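Local coordinates for flagellar pocket-related cytoskeletal protein (Trypanosoma brucei, PDB 6SJQ) that is a cytoskeletal component of the trypanosome flagellar pocket collar, represented by its N-terminal ubiquitin-fold domain, in which a long structured loop serves protein binding, at residues R49-D52 and N53-S56. Residues are numbered along the deposited sequence; the frame is centred on the assembly and turned at random. Where two conformers were deposited one is given.
Sequences RRPD and NVPS
Two hydrogen bonds fasten Arg50 and Pro51 to Val54 in a local contact round a turn just after helix 31-49. The backbone one closes a type I beta turn from Pro51 to Val54: Val54 N donates to Pro51 O at 3.0 Å, approaching from above the carbonyl plane. Asp52 and Asn53 hold the two central positions, where these polar residues are common, while Pro51, which has no N-H, takes part through its carbonyl and its ring.

The second bond runs from the side chain of Arg50, the residue before the turn, to the carbonyl of its last residue. Arg50 NH1 meets Val54 O at 2.8 Å, almost in line with the carbonyl (175°) and close to the guanidinium plane. The arginine chain runs extended and then bends at chi3 (51°), which turns the guanidinium so that its edge meets Val54 O; Ser56 OG lies over one face, 3.6 Å from Arg50 NE, without a hydrogen bond.

Apolar contacts accompany the two bonds: Pro51 CG rests against Val54 CG2 at 3.7 Å, and Val54 CG1 packs on the aliphatic Arg50 CG at 3.9 Å. Beyond the turn, Pro51 touches Phe15, and Val54 touches Trp98.

Together these interactions give a surface loop of the ubiquitin fold a defined shape without regular secondary structure, though solvent probably competes for its polar groups.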
ATOM      1  N   ARG A  49      -0.681  -8.447 -12.295  1.00 10.86           N
ATOM      2  CA  ARG A  49       0.475  -9.352 -12.123  1.00 11.96           C
ATOM      3  C   ARG A  49       0.104 -10.837 -12.014  1.00 18.56           C
ATOM      4  O   ARG A  49       0.974 -11.712 -12.079  1.00 17.41           O
ATOM      5  CB  ARG A  49       1.287  -8.964 -10.863  1.00 12.52           C
ATOM      6  CG  ARG A  49       1.760  -7.526 -10.778  1.00 14.61           C
ATOM      7  CD  ARG A  49       2.794  -7.206 -11.822  1.00 16.95           C
ATOM      8  NE  ARG A  49       3.179  -5.798 -11.773  1.00 16.72           N
ATOM      9  CZ  ARG A  49       3.925  -5.188 -12.697  1.00 16.54           C
ATOM     10  NH1 ARG A  49       4.367  -5.867 -13.750  1.00 13.65           N
ATOM     11  NH2 ARG A  49       4.223  -3.896 -12.566  1.00 18.01           N
ATOM     12  N   ARG A  50      -1.180 -11.122 -11.817  1.00 14.99           N
ATOM     13  CA  ARG A  50      -1.636 -12.472 -11.519  1.00 15.87           C
ATOM     14  C   ARG A  50      -1.137 -13.468 -12.550  1.00 17.49           C
ATOM     15  O   ARG A  50      -1.431 -13.320 -13.727  1.00 17.25           O
ATOM     16  CB  ARG A  50      -3.156 -12.519 -11.526  1.00 16.47           C
ATOM     17  CG  ARG A  50      -3.728 -13.796 -10.963  1.00 20.33           C
ATOM     18  CD  ARG A  50      -5.256 -13.729 -10.872  1.00 24.20           C
ATOM     19  NE  ARG A  50      -5.876 -13.308 -12.125  1.00 26.21           N
ATOM     20  CZ  ARG A  50      -6.106 -14.111 -13.162  1.00 32.35           C
ATOM     21  NH1 ARG A  50      -5.754 -15.390 -13.116  1.00 38.12           N
ATOM     22  NH2 ARG A  50      -6.679 -13.628 -14.256  1.00 41.44           N
ATOM     23  N   PRO A  51      -0.389 -14.476 -12.096  1.00 16.56           N
ATOM     24  CA  PRO A  51       0.088 -15.560 -12.961  1.00 29.50           C
ATOM     25  C   PRO A  51      -1.126 -16.367 -13.438  1.00 32.01           C
ATOM     26  O   PRO A  51      -2.081 -16.468 -12.675  1.00 22.96           O
ATOM     27  CB  PRO A  51       0.936 -16.412 -12.012  1.00 23.81           C
ATOM     28  CG  PRO A  51       1.103 -15.623 -10.754  1.00 26.97           C
ATOM     29  CD  PRO A  51      -0.054 -14.697 -10.681  1.00 19.15           C
ATOM     30  N   ASP A  52      -1.121 -16.936 -14.643  1.00 33.62           N
ATOM     31  CA  ASP A  52      -2.360 -17.576 -15.095  1.00 30.40           C
ATOM     32  C   ASP A  52      -2.702 -18.845 -14.310  1.00 39.53           C
ATOM     33  O   ASP A  52      -3.773 -19.425 -14.493  1.00 47.51           O
ATOM     34  CB  ASP A  52      -2.413 -17.787 -16.618  1.00 59.35           C
ATOM     35  CG  ASP A  52      -1.307 -18.683 -17.141  1.00 54.23           C
ATOM     36  OD1 ASP A  52      -0.729 -19.469 -16.359  1.00 51.47           O
ATOM     37  OD2 ASP A  52      -1.026 -18.606 -18.358  1.00 69.07           O
ATOM     38  N   ASN A  53      -1.798 -19.252 -13.421  1.00 21.92           N
ATOM     39  CA  ASN A  53      -2.078 -20.350 -12.485  1.00 23.97           C
ATOM     40  C   ASN A  53      -2.539 -19.930 -11.076  1.00 41.60           C
ATOM     41  O   ASN A  53      -2.499 -20.725 -10.131  1.00 31.91           O
ATOM     42  CB  ASN A  53      -0.869 -21.291 -12.398  1.00 35.21           C
ATOM     43  CG  ASN A  53       0.458 -20.547 -12.385  1.00 40.90           C
ATOM     44  OD1 ASN A  53       0.544 -19.400 -12.818  1.00 40.74           O
ATOM     45  ND2 ASN A  53       1.512 -21.215 -11.908  1.00 24.59           N
ATOM     46  N   VAL A  54      -2.977 -18.681 -10.931  1.00 29.02           N
ATOM     47  CA  VAL A  54      -3.441 -18.178  -9.640  1.00 20.86           C
ATOM     48  C   VAL A  54      -4.854 -17.631  -9.830  1.00 17.08           C
ATOM     49  O   VAL A  54      -5.107 -16.897 -10.789  1.00 18.64           O
ATOM     50  CB  VAL A  54      -2.498 -17.069  -9.112  1.00 16.01           C
ATOM     51  CG1 VAL A  54      -3.159 -16.244  -7.998  1.00 18.28           C
ATOM     52  CG2 VAL A  54      -1.194 -17.672  -8.615  1.00 25.70           C
ATOM     53  N   PRO A  55      -5.782 -18.013  -8.937  1.00 21.81           N
ATOM     54  CA  PRO A  55      -7.170 -17.556  -9.028  1.00 22.66           C
ATOM     55  C   PRO A  55      -7.258 -16.071  -8.717  1.00 23.32           C
ATOM     56  O   PRO A  55      -6.443 -15.545  -7.952  1.00 21.51           O
ATOM     57  CB  PRO A  55      -7.877 -18.338  -7.914  1.00 21.55           C
ATOM     58  CG  PRO A  55      -6.923 -19.422  -7.500  1.00 30.67           C
ATOM     59  CD  PRO A  55      -5.564 -18.881  -7.770  1.00 22.20           C
ATOM     60  N   SER A  56      -8.246 -15.409  -9.294  1.00 21.35           N
ATOM     61  CA  SER A  56      -8.447 -13.985  -9.083  0.70 20.50           C
ATOM     62  C   SER A  56      -8.738 -13.680  -7.612  1.00 22.44           C
ATOM     63  O   SER A  56      -9.444 -14.421  -6.934  1.00 17.98           O
ATOM     64  CB  SER A  56      -9.600 -13.493  -9.960  0.70 26.35           C
ATOM     65  OG  SER A  56      -9.344 -13.760 -11.326  0.70 39.21           O
TER